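Local coordinates for tail fiber protein (Pseudomonas aeruginosa, PDB 6CL6), which probably serves as the receptor-binding fiber of an R-type pyocin, a contractile injection system, attaching the particle to the surface of target bacteria, at residues A[266-269]-A[270-273]. Residues are numbered along the deposited sequence; the frame is centred on the assembly and turned at random.
Sequences TAAG and ARST
Arg271 folds back along the helix to lie over Ala267 and Ala268, one turn earlier. With CG anti to the carbonyl carbon (chi1 -70°) and a bend at chi3, the chain brings the guanidinium alongside the first turn: Arg271 NH2 lies 3.5 Å from Ala268 CA, and Arg271 NH1 lies 3.8 Å from Ala267 CB. One face of the flat group looks onto Ala268 CA and Ala267 O, both displaced toward its rim, while the aliphatic CG packs 3.3 Å from Ala267 O. The small methyls of the two alanines probably let the guanidinium lie this close to the backbone. NH1 donates to the carbonyl oxygen of Ile274 of the second subunit, so the arginine carries its bond across the subunit boundary.

Four backbone bonds tie the turns together. Ala270 N, Arg271 N, Ser272 N and Thr273 N donate to the carbonyls of Thr266, Ala267, Ala268 and Gly269, respectively. The first is the shortest, 2.8 Å from Ala270 N to Thr266 O; the last is the most bent, with an N-H...O angle of 145°.

At the start of the helix, Thr266 OG1 accepts from Gly269 N at 2.9 Å, satisfying an amide in the first turn that has no earlier helical carbonyl to use. Threonine suits the N-cap because a hydroxyl carried directly on CB can accept from the amide three residues on; Gly269, with a second hydrogen where other residues carry CB, leaves room for Thr266 OG1.

The buried methyl of Ala270 packs on Val262 and on Ile274 of the second subunit, where a small side chain fits the close approach, and Thr273 OG1 bonds to Val262 O. Together these contacts make a short, N-capped alpha-helix, 267-274, packed against the second subunit of the trimeric fiber in the slender region leading to its C-terminal beta-sheet domain.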
# COMPACT_ATOMS: atom_id res chain seq x y z
N THR A 266 -0.30 -42.94 -41.24
CA THR A 266 -0.40 -44.32 -41.71
C THR A 266 0.85 -44.70 -42.49
O THR A 266 1.50 -43.85 -43.11
CB THR A 266 -1.62 -44.54 -42.62
OG1 THR A 266 -1.45 -43.84 -43.85
CG2 THR A 266 -2.89 -44.06 -41.93
N ALA A 267 1.19 -45.99 -42.47
CA ALA A 267 2.33 -46.47 -43.23
C ALA A 267 2.17 -46.16 -44.71
O ALA A 267 3.12 -45.72 -45.38
CB ALA A 267 2.51 -47.97 -43.01
N ALA A 268 0.98 -46.42 -45.26
CA ALA A 268 0.74 -46.13 -46.66
C ALA A 268 0.93 -44.65 -46.96
O ALA A 268 1.59 -44.28 -47.93
CB ALA A 268 -0.66 -46.59 -47.05
N GLY A 269 0.33 -43.79 -46.14
CA GLY A 269 0.51 -42.36 -46.33
C GLY A 269 1.95 -41.93 -46.22
O GLY A 269 2.43 -41.11 -47.01
N ALA A 270 2.68 -42.49 -45.25
CA ALA A 270 4.10 -42.19 -45.12
C ALA A 270 4.86 -42.58 -46.38
O ALA A 270 5.67 -41.81 -46.91
CB ALA A 270 4.67 -42.92 -43.91
N ARG A 271 4.59 -43.77 -46.90
CA ARG A 271 5.28 -44.22 -48.10
C ARG A 271 4.98 -43.30 -49.27
O ARG A 271 5.87 -43.01 -50.08
CB ARG A 271 4.88 -45.66 -48.44
CG ARG A 271 5.41 -46.70 -47.48
CD ARG A 271 5.25 -48.11 -48.09
NE ARG A 271 3.87 -48.35 -48.48
CZ ARG A 271 2.95 -48.95 -47.71
NH1 ARG A 271 3.25 -49.35 -46.49
NH2 ARG A 271 1.73 -49.13 -48.18
N SER A 272 3.74 -42.82 -49.37
CA SER A 272 3.41 -41.91 -50.45
C SER A 272 4.17 -40.59 -50.33
O SER A 272 4.55 -39.99 -51.34
CB SER A 272 1.90 -41.64 -50.46
OG SER A 272 1.59 -40.70 -51.49
N THR A 273 4.40 -40.13 -49.10
CA THR A 273 5.09 -38.87 -48.91
C THR A 273 6.52 -38.94 -49.40
O THR A 273 7.01 -37.99 -50.02
CB THR A 273 5.05 -38.45 -47.44
OG1 THR A 273 3.70 -38.20 -47.07
CG2 THR A 273 5.93 -37.22 -47.19